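Local coordinates for quinonprotein alcohol dehydrogenase-like protein (Bacteroides thetaiotaomicron VPI-5482, PDB 4R5O) that is of unknown function but joins an immunoglobulin-like beta-sandwich domain to a seven-bladed beta-propeller of the YVTN repeat family and binds calcium ions, at residues 36-41 and 75-80; 52-57 and 63-68; 16-21 and 88-93; 96-101 and 128-133. One frame throughout, in Å; residues are numbered along the deposited sequence.

Interaction 1: 36-41 and 75-80; sequences LEITPE and ADLSCI. With CA (calcium ion), chain J.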
# COMPACT_ATOMS: atom_id res chain seq x y z
N LEU A 36 -24.44 -7.83 11.84
CA LEU A 36 -25.16 -6.75 12.53
C LEU A 36 -26.63 -6.87 12.20
O LEU A 36 -26.99 -6.75 11.02
CB LEU A 36 -24.61 -5.35 12.16
CG LEU A 36 -25.35 -4.13 12.73
CD1 LEU A 36 -25.24 -4.05 14.23
CD2 LEU A 36 -24.81 -2.87 12.17
N GLU A 37 -27.46 -7.13 13.22
CA GLU A 37 -28.91 -7.19 13.03
C GLU A 37 -29.60 -6.16 13.90
O GLU A 37 -29.37 -6.11 15.10
CB GLU A 37 -29.51 -8.57 13.31
CG GLU A 37 -29.28 -9.64 12.26
CD GLU A 37 -30.12 -10.89 12.49
OE1 GLU A 37 -30.96 -10.89 13.42
OE2 GLU A 37 -29.94 -11.87 11.74
N ILE A 38 -30.44 -5.33 13.30
CA ILE A 38 -31.24 -4.33 14.03
C ILE A 38 -32.67 -4.53 13.62
O ILE A 38 -32.96 -4.44 12.43
CB ILE A 38 -30.77 -2.86 13.81
CG1 ILE A 38 -29.25 -2.68 14.07
CG2 ILE A 38 -31.63 -1.88 14.64
CD1 ILE A 38 -28.62 -1.50 13.38
N THR A 39 -33.56 -4.79 14.58
CA THR A 39 -34.96 -4.99 14.23
C THR A 39 -35.78 -3.98 15.02
O THR A 39 -36.22 -4.31 16.12
CB THR A 39 -35.40 -6.46 14.45
OG1 THR A 39 -34.50 -7.36 13.80
CG2 THR A 39 -36.83 -6.71 14.00
N PRO A 40 -35.97 -2.75 14.49
CA PRO A 40 -36.77 -1.76 15.23
C PRO A 40 -38.19 -2.25 15.43
O PRO A 40 -38.78 -2.81 14.50
CB PRO A 40 -36.72 -0.51 14.34
CG PRO A 40 -35.53 -0.71 13.47
CD PRO A 40 -35.49 -2.19 13.22
N GLU A 41 -38.71 -2.13 16.65
CA GLU A 41 -40.06 -2.55 16.98
C GLU A 41 -40.96 -1.35 17.05
O GLU A 41 -40.76 -0.45 17.87
CB GLU A 41 -40.13 -3.36 18.27
CG GLU A 41 -39.56 -4.76 18.12
CD GLU A 41 -39.77 -5.70 19.29
OE1 GLU A 41 -40.72 -5.50 20.09
OE2 GLU A 41 -39.01 -6.69 19.36
N ALA A 75 -18.72 2.29 9.12
CA ALA A 75 -19.85 2.85 8.39
C ALA A 75 -20.81 3.60 9.31
O ALA A 75 -20.90 3.30 10.49
CB ALA A 75 -20.62 1.73 7.68
N ASP A 76 -21.49 4.60 8.75
CA ASP A 76 -22.55 5.37 9.37
C ASP A 76 -23.85 4.72 8.97
O ASP A 76 -23.98 4.27 7.82
CB ASP A 76 -22.50 6.86 8.97
CG ASP A 76 -21.38 7.67 9.61
OD1 ASP A 76 -21.33 7.72 10.86
OD2 ASP A 76 -20.66 8.38 8.86
N LEU A 77 -24.78 4.58 9.90
CA LEU A 77 -26.04 3.93 9.58
C LEU A 77 -27.23 4.77 10.03
O LEU A 77 -27.30 5.20 11.19
CB LEU A 77 -26.10 2.54 10.24
CG LEU A 77 -27.37 1.70 10.09
CD1 LEU A 77 -27.61 1.27 8.65
CD2 LEU A 77 -27.26 0.52 10.92
N SER A 78 -28.15 5.00 9.09
CA SER A 78 -29.41 5.70 9.34
C SER A 78 -30.57 4.80 9.05
O SER A 78 -30.52 3.94 8.15
CB SER A 78 -29.52 6.98 8.52
OG SER A 78 -28.53 7.92 8.90
N CYS A 79 -31.64 5.00 9.81
CA CYS A 79 -32.87 4.27 9.62
C CYS A 79 -33.99 5.25 9.57
O CYS A 79 -34.27 5.92 10.56
CB CYS A 79 -33.07 3.22 10.71
SG CYS A 79 -34.61 2.32 10.55
N ILE A 80 -34.59 5.38 8.39
CA ILE A 80 -35.72 6.26 8.17
C ILE A 80 -36.96 5.39 8.10
O ILE A 80 -37.04 4.51 7.24
CB ILE A 80 -35.53 7.16 6.92
CG1 ILE A 80 -34.13 7.81 6.89
CG2 ILE A 80 -36.65 8.19 6.83
CD1 ILE A 80 -33.76 8.46 5.63
CA CA J . -30.51 -13.39 10.31

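Interaction 2: 52-57 and 63-68; sequences WLVNGK and PTFSYK. With ACT (acetate ion), chain H.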
# COMPACT_ATOMS: atom_id res chain seq x y z
N TRP A 52 -32.87 1.97 4.99
CA TRP A 52 -31.60 1.79 5.70
C TRP A 52 -30.48 2.33 4.86
O TRP A 52 -30.23 1.81 3.77
CB TRP A 52 -31.38 0.31 6.04
CG TRP A 52 -32.38 -0.26 7.00
CD1 TRP A 52 -33.58 -0.83 6.69
CD2 TRP A 52 -32.28 -0.30 8.43
NE1 TRP A 52 -34.22 -1.25 7.84
CE2 TRP A 52 -33.45 -0.93 8.92
CE3 TRP A 52 -31.29 0.10 9.35
CZ2 TRP A 52 -33.64 -1.18 10.29
CZ3 TRP A 52 -31.51 -0.11 10.70
CH2 TRP A 52 -32.67 -0.76 11.16
N LEU A 53 -29.84 3.41 5.35
CA LEU A 53 -28.75 4.06 4.63
C LEU A 53 -27.43 3.72 5.27
O LEU A 53 -27.22 4.02 6.44
CB LEU A 53 -28.93 5.59 4.57
CG LEU A 53 -30.31 6.14 4.15
CD1 LEU A 53 -30.29 7.64 4.12
CD2 LEU A 53 -30.74 5.64 2.79
N VAL A 54 -26.55 3.07 4.48
CA VAL A 54 -25.17 2.73 4.86
C VAL A 54 -24.29 3.75 4.17
O VAL A 54 -24.33 3.87 2.95
CB VAL A 54 -24.80 1.27 4.53
CG1 VAL A 54 -23.35 0.99 4.89
CG2 VAL A 54 -25.74 0.29 5.24
N ASN A 55 -23.62 4.58 4.96
CA ASN A 55 -22.80 5.71 4.48
C ASN A 55 -23.61 6.58 3.48
O ASN A 55 -23.10 6.98 2.43
CB ASN A 55 -21.50 5.23 3.87
CG ASN A 55 -20.57 4.61 4.88
OD1 ASN A 55 -20.38 5.14 5.98
ND2 ASN A 55 -19.93 3.52 4.49
N GLY A 56 -24.87 6.86 3.84
CA GLY A 56 -25.79 7.69 3.06
C GLY A 56 -26.43 7.05 1.84
O GLY A 56 -27.25 7.68 1.18
N LYS A 57 -26.05 5.80 1.53
CA LYS A 57 -26.57 5.08 0.36
C LYS A 57 -27.58 4.03 0.81
O LYS A 57 -27.27 3.24 1.71
CB LYS A 57 -25.41 4.44 -0.43
CG LYS A 57 -24.27 5.39 -0.87
CD LYS A 57 -24.65 6.39 -1.99
CE LYS A 57 -23.53 7.35 -2.32
NZ LYS A 57 -23.28 8.35 -1.25
N PRO A 63 -37.88 -4.37 7.15
CA PRO A 63 -38.10 -3.82 8.51
C PRO A 63 -37.01 -4.20 9.51
O PRO A 63 -37.05 -3.76 10.67
CB PRO A 63 -39.44 -4.42 8.95
CG PRO A 63 -39.75 -5.48 8.00
CD PRO A 63 -38.87 -5.41 6.81
N THR A 64 -36.06 -5.01 9.08
CA THR A 64 -34.97 -5.52 9.89
C THR A 64 -33.67 -5.40 9.05
O THR A 64 -33.66 -5.72 7.86
CB THR A 64 -35.31 -6.96 10.37
OG1 THR A 64 -34.18 -7.54 11.01
CG2 THR A 64 -35.77 -7.88 9.24
N PHE A 65 -32.61 -4.86 9.66
CA PHE A 65 -31.32 -4.66 9.01
C PHE A 65 -30.39 -5.82 9.29
O PHE A 65 -30.09 -6.10 10.45
CB PHE A 65 -30.69 -3.34 9.50
CG PHE A 65 -29.32 -2.99 8.96
CD1 PHE A 65 -29.16 -2.55 7.65
CD2 PHE A 65 -28.20 -3.00 9.79
CE1 PHE A 65 -27.89 -2.20 7.15
CE2 PHE A 65 -26.94 -2.66 9.30
CZ PHE A 65 -26.79 -2.27 7.98
N SER A 66 -29.89 -6.48 8.24
CA SER A 66 -28.92 -7.56 8.39
C SER A 66 -27.72 -7.23 7.53
O SER A 66 -27.88 -6.94 6.34
CB SER A 66 -29.54 -8.91 8.05
OG SER A 66 -28.62 -9.95 8.32
N TYR A 67 -26.53 -7.18 8.14
CA TYR A 67 -25.30 -6.82 7.42
C TYR A 67 -24.15 -7.66 7.94
O TYR A 67 -23.77 -7.49 9.10
CB TYR A 67 -25.03 -5.32 7.61
CG TYR A 67 -23.98 -4.72 6.72
CD1 TYR A 67 -22.63 -4.78 7.06
CD2 TYR A 67 -24.33 -3.97 5.61
CE1 TYR A 67 -21.65 -4.21 6.25
CE2 TYR A 67 -23.36 -3.35 4.81
CZ TYR A 67 -22.02 -3.47 5.13
OH TYR A 67 -21.08 -2.86 4.33
N LYS A 68 -23.60 -8.59 7.11
CA LYS A 68 -22.48 -9.43 7.56
C LYS A 68 -21.18 -8.62 7.55
O LYS A 68 -20.85 -7.97 6.55
CB LYS A 68 -22.33 -10.70 6.69
C ACT H . -18.87 0.50 2.87
O ACT H . -18.88 1.72 2.64
OXT ACT H . -19.13 -0.05 4.00
CH3 ACT H . -18.53 -0.42 1.67

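Interaction 3: 16-21 and 88-93; sequences PNVLKG and VEMSTS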
# COMPACT_ATOMS: atom_id res chain seq x y z
N PRO A 16 -44.28 6.80 13.01
CA PRO A 16 -43.77 5.57 13.64
C PRO A 16 -43.18 5.80 15.04
O PRO A 16 -42.41 6.73 15.26
CB PRO A 16 -42.68 5.12 12.66
CG PRO A 16 -43.12 5.65 11.36
CD PRO A 16 -43.69 6.99 11.67
N ASN A 17 -43.60 4.95 16.00
CA ASN A 17 -43.15 4.94 17.40
C ASN A 17 -42.28 3.70 17.64
O ASN A 17 -42.81 2.59 17.79
CB ASN A 17 -44.33 5.00 18.38
CG ASN A 17 -45.14 6.27 18.31
OD1 ASN A 17 -44.62 7.38 18.42
ND2 ASN A 17 -46.46 6.14 18.22
N VAL A 18 -40.96 3.89 17.63
CA VAL A 18 -39.93 2.88 17.83
C VAL A 18 -39.76 2.63 19.35
O VAL A 18 -39.54 3.58 20.09
CB VAL A 18 -38.62 3.35 17.14
CG1 VAL A 18 -37.42 2.50 17.53
CG2 VAL A 18 -38.79 3.36 15.64
N LEU A 19 -39.89 1.37 19.81
CA LEU A 19 -39.75 1.05 21.24
C LEU A 19 -38.28 1.29 21.67
O LEU A 19 -37.38 1.07 20.87
CB LEU A 19 -40.21 -0.39 21.55
N LYS A 20 -38.05 1.79 22.89
CA LYS A 20 -36.70 2.11 23.38
C LYS A 20 -35.79 0.88 23.39
O LYS A 20 -36.22 -0.19 23.80
CB LYS A 20 -36.73 2.72 24.79
N GLY A 21 -34.57 1.06 22.90
CA GLY A 21 -33.57 0.01 22.84
C GLY A 21 -33.72 -0.94 21.68
O GLY A 21 -32.92 -1.89 21.56
N VAL A 88 -39.60 9.28 10.63
CA VAL A 88 -38.66 9.33 11.76
C VAL A 88 -37.28 8.84 11.28
O VAL A 88 -37.20 7.94 10.44
CB VAL A 88 -39.15 8.58 13.01
CG1 VAL A 88 -39.44 7.11 12.72
CG2 VAL A 88 -38.15 8.71 14.14
N GLU A 89 -36.20 9.45 11.78
CA GLU A 89 -34.85 9.07 11.42
C GLU A 89 -33.94 8.94 12.66
O GLU A 89 -33.76 9.90 13.42
CB GLU A 89 -34.25 10.08 10.43
CG GLU A 89 -32.82 9.76 10.03
CD GLU A 89 -32.18 10.69 9.02
OE1 GLU A 89 -32.91 11.48 8.39
OE2 GLU A 89 -30.95 10.58 8.83
N MSE A 90 -33.34 7.74 12.82
CA MSE A 90 -32.36 7.39 13.85
C MSE A 90 -31.04 7.11 13.22
O MSE A 90 -31.01 6.53 12.15
CB MSE A 90 -32.81 6.18 14.64
CG MSE A 90 -34.04 6.40 15.43
SE MSE A 90 -34.91 4.73 15.64
CE MSE A 90 -35.24 4.34 13.66
N SER A 91 -29.95 7.46 13.89
CA SER A 91 -28.62 7.22 13.35
C SER A 91 -27.69 6.60 14.39
O SER A 91 -27.83 6.82 15.61
CB SER A 91 -28.02 8.52 12.83
OG SER A 91 -28.81 9.02 11.77
N THR A 92 -26.77 5.79 13.89
CA THR A 92 -25.72 5.15 14.67
C THR A 92 -24.56 4.90 13.70
O THR A 92 -24.58 5.38 12.56
CB THR A 92 -26.20 3.87 15.44
OG1 THR A 92 -25.18 3.48 16.35
CG2 THR A 92 -26.58 2.69 14.50
N SER A 93 -23.54 4.18 14.16
CA SER A 93 -22.41 3.80 13.33
C SER A 93 -21.96 2.41 13.75
O SER A 93 -22.31 1.94 14.84
CB SER A 93 -21.29 4.83 13.42
OG SER A 93 -20.87 5.00 14.76

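Interaction 4: 96-101 and 128-133; sequences SNHNFS and ASLNAG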
# COMPACT_ATOMS: atom_id res chain seq x y z
N SER A 96 -15.84 -2.92 12.41
CA SER A 96 -15.29 -4.25 12.70
C SER A 96 -14.16 -4.15 13.72
O SER A 96 -13.42 -3.17 13.70
CB SER A 96 -14.78 -4.89 11.41
OG SER A 96 -13.85 -4.05 10.74
N ASN A 97 -14.02 -5.15 14.57
CA ASN A 97 -12.93 -5.23 15.54
C ASN A 97 -11.82 -6.04 14.88
O ASN A 97 -11.73 -7.26 15.05
CB ASN A 97 -13.40 -5.83 16.89
CG ASN A 97 -12.30 -5.94 17.93
OD1 ASN A 97 -11.38 -5.13 18.00
ND2 ASN A 97 -12.39 -6.93 18.79
N HIS A 98 -11.03 -5.38 14.05
CA HIS A 98 -9.95 -6.05 13.32
C HIS A 98 -8.59 -5.48 13.79
O HIS A 98 -8.52 -4.40 14.39
CB HIS A 98 -10.13 -5.90 11.79
CG HIS A 98 -10.09 -4.48 11.32
ND1 HIS A 98 -11.23 -3.70 11.30
CD2 HIS A 98 -9.04 -3.75 10.87
CE1 HIS A 98 -10.84 -2.52 10.84
NE2 HIS A 98 -9.53 -2.51 10.57
N ASN A 99 -7.51 -6.25 13.53
CA ASN A 99 -6.15 -5.90 13.89
C ASN A 99 -5.27 -6.09 12.66
O ASN A 99 -5.01 -7.23 12.24
CB ASN A 99 -5.71 -6.75 15.09
CG ASN A 99 -4.36 -6.41 15.69
OD1 ASN A 99 -3.61 -5.53 15.25
ND2 ASN A 99 -4.02 -7.10 16.75
N PHE A 100 -4.84 -4.97 12.07
CA PHE A 100 -4.04 -5.00 10.84
C PHE A 100 -2.56 -5.31 11.13
O PHE A 100 -1.75 -5.31 10.20
CB PHE A 100 -4.17 -3.70 10.05
CG PHE A 100 -5.45 -3.54 9.25
CD1 PHE A 100 -5.99 -4.62 8.55
CD2 PHE A 100 -6.01 -2.29 9.05
CE1 PHE A 100 -7.11 -4.46 7.71
CE2 PHE A 100 -7.12 -2.12 8.20
CZ PHE A 100 -7.66 -3.21 7.54
N SER A 101 -2.23 -5.68 12.38
CA SER A 101 -0.90 -6.13 12.78
C SER A 101 -0.74 -7.64 12.55
O SER A 101 0.38 -8.13 12.48
CB SER A 101 -0.65 -5.79 14.25
OG SER A 101 -0.86 -4.41 14.50
N ALA A 128 -11.89 0.61 0.40
CA ALA A 128 -13.26 1.05 0.14
C ALA A 128 -14.15 0.89 1.40
O ALA A 128 -14.68 1.90 1.87
CB ALA A 128 -13.85 0.27 -1.03
N SER A 129 -14.26 -0.36 1.96
CA SER A 129 -15.12 -0.72 3.11
C SER A 129 -14.79 0.13 4.37
O SER A 129 -15.72 0.39 5.14
CB SER A 129 -15.03 -2.21 3.45
OG SER A 129 -13.74 -2.73 3.67
N LEU A 130 -13.56 0.60 4.54
CA LEU A 130 -13.15 1.50 5.64
C LEU A 130 -13.20 3.02 5.23
O LEU A 130 -12.84 3.87 6.06
CB LEU A 130 -11.71 1.17 6.11
CG LEU A 130 -11.44 -0.13 6.87
CD1 LEU A 130 -10.00 -0.54 6.70
CD2 LEU A 130 -11.81 0.00 8.32
N ASN A 131 -13.57 3.36 3.96
CA ASN A 131 -13.55 4.77 3.54
C ASN A 131 -14.75 5.14 2.70
O ASN A 131 -14.65 5.98 1.80
CB ASN A 131 -12.26 5.11 2.76
CG ASN A 131 -11.06 5.14 3.66
OD1 ASN A 131 -10.82 6.13 4.37
ND2 ASN A 131 -10.36 4.02 3.75
N ALA A 132 -15.91 4.59 3.06
CA ALA A 132 -17.20 4.87 2.44
C ALA A 132 -17.14 4.75 0.91
O ALA A 132 -17.66 5.62 0.21
CB ALA A 132 -17.68 6.27 2.84
N GLY A 133 -16.54 3.68 0.42
CA GLY A 133 -16.48 3.41 -1.01
C GLY A 133 -15.47 4.21 -1.81
O GLY A 133 -15.49 4.09 -3.04

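Interaction 1: 36-41 and 75-80
Leu-36, Ile-38 and Pro-40 meet Leu-77 and Cys-79 in a purely apolar, buried contact between the two layers of the immunoglobulin-like beta sandwich, with no hydrogen bond between the segments. Its centre is the pair Ile-38 and Leu-77, whose side chains reach for each other tip to tip, CD1 of Ile-38 lying 3.5 Å from CD2 of Leu-77. Leu-77 gets there because CG is anti to its backbone N (chi1 177°), which carries the CD2 methyl toward Ile-38. The same CD2 has a looser neighbour in Leu-36, whose own CD2 is 4.4 Å away. Further along, the Pro-40 ring takes over just after strand 35-38 has ended, and its CG stands 4.3 Å from SG of Cys-79. Glu-37, between the two inward residues, points the other way, to the outer surface; one carboxylate oxygen, OE2, binds a calcium ion at 2.2 Å, while OE1 stays 4.0 Å from the metal, so the carboxylate binds through one oxygen. Trp-52 of strand 49-54 and Phe-65 of strand 65-68 fill in around these methyls, and Phe-23 closes on Ile-38 and Cys-79. Strand 35-38 pairs antiparallel with 65-68 in one layer; in the other, strand 74-83 runs between 86-97 and 49-54.

Interaction 2: 52-57 and 63-68
Val-54, which packs on Phe-65 and Tyr-67, is tied to Lys-57 by two backbone bonds: its N donates to Lys-57 O at 2.9 Å, and its O accepts from Lys-57 N. They close the type I' turn of a beta hairpin, strands 49-54 and 57-60, at the edge of one layer of the immunoglobulin-like sandwich; strand 65-68 belongs to the other layer, its direction 26° from that of 52-54. Between these two segments most of the contact is Trp-52 against Phe-65. CB of Phe-65 sits on one face of the indole, 3.3 Å from the centroid of the six-membered ring and almost on its normal, a CH-pi contact. With chi1 at 178° the Phe-65 ring is swung away from its own N and past the indole: the two planes are nearly parallel, yet the centroids are 5.1 Å apart and the rings hardly overlap. The polar edge of the indole is taken care of nearby, NE1 donating to the backbone O of Glu-62. Val-54 comes at Phe-65 roughly at right angles, CG2 lying 3.8 Å from CE1, while its CG1 is 4.3 Å from CE2 of Tyr-67. Just past the valine, an acetate, probably from the crystallisation liquor, accepts a weak hydrogen bond through O from ND2 of Asn-55 at 2.8 Å.

Interaction 3: 16-21 and 88-93
Pro-16 and Val-18 lay their side chains on Val-88 and selenomethionine Met-90, joining the N-terminal lead-in of the chain to a long strand of the immunoglobulin-like sandwich. No hydrogen bond crosses the contact; the side-chain packing falls into two apolar pairs. In the first, Pro-16 and Val-88 lie side by side, pointing contrary ways; CB of the proline is 3.8 Å from CG1 of the valine, with the ring CG a little farther off. That methyl is the one set between the backbone N and the carbonyl carbon (chi1 58°), and it also touches the backbone O of Pro-16, at 3.9 Å. In the second pair, selenium is the touching atom. SE of Met-90 lies 3.9 Å from CG1 of Val-18 and 4.1 Å from CG2, so both branches of the valine rest on it. The last torsion of Met-90 is bent (chi3 -62°), which turns CE aside and brings it within 4.2 Å of the same CG2.

Polar interactions hold each segment from outside the contact. The backbone of Asn-17 bonds to Leu-43 and that of Leu-19 to Glu-41, so segment 16-21 is strung along the chain that follows strand 35-38. On the other side, Val-88, Met-90 and Thr-92 make backbone bonds to Ile-81, Cys-79 and Leu-77. Strand 86-97 lies between 74-83 and 28-31 in its sheet; segment 16-21 runs beside its start, over Val-88 and Met-90, and then diverges, with Ile-81 of strand 74-83 touching both Val-18 and Met-90.

Interaction 4: 96-101 and 128-133
The junction between the sandwich and the beta-propeller is where Leu-130 meets His-98 and Phe-100: segment 96-101 carries the chain from the last sandwich strand, 86-97, into the first propeller strand, 103-108, and segment 128-133 takes in the end of the short helix 126-129 and the turn after it. Leu-130 divides its two methyls between two rings. CD1 sits at the edge of the Phe-100 ring, near its plane, 3.6 Å from CE2 and as far from CZ; CD2 lies 3.7 Å from CE1 of His-98.

The two rings are also set against each other. CD2 of His-98 stands 3.5 Å above the phenyl plane, over its centre, so the imidazole points an edge at the phenyl face, while the leucine touches the phenyl rim. A chi1 of 62° tucks the imidazole back over its own main chain. Its ND1 is 2.7 Å from OG of Ser-96, a hydrogen bond that either atom could donate, and the same OG also takes the backbone N of Cys-73. Asn-99 OD1 accepts from Ser-101 N at 3.2 Å, an Asx turn that spans Phe-100. On the partner side, Ala-128 O receives Asn-131 N and Gly-133 N from opposite faces of its plane, which helps hold the turn that carries Leu-130. Pro-72 packs on both rings as well.

The join rests on carbon packing, with no hydrogen bond across it, so shape rather than polarity matches the segments; polar groups are met within them or by neighbours such as Cys-73 and Arg-74.

Interactions 1, 2 and 3 lie in the immunoglobulin-like sandwich, and interaction 4 marks its border with the propeller. Along the chain, interaction 3 spans interaction 1, which in turn spans interaction 2; interaction 4 comes after all three. The centres of interactions 1 and 2 are about 6 Å apart and those of 1 and 3 about 8 Å; interaction 1 lies between the other two, meeting each through backbone hydrogen bonds, while 2 and 3, about 13 Å apart, do not touch. Strand 86-97 links interactions 3 and 4, whose centres lie about 26 Å apart, reaching from the N-terminal lead-in to the junction, where Asn-55 of interaction 2 also touches Ala-132 of interaction 4.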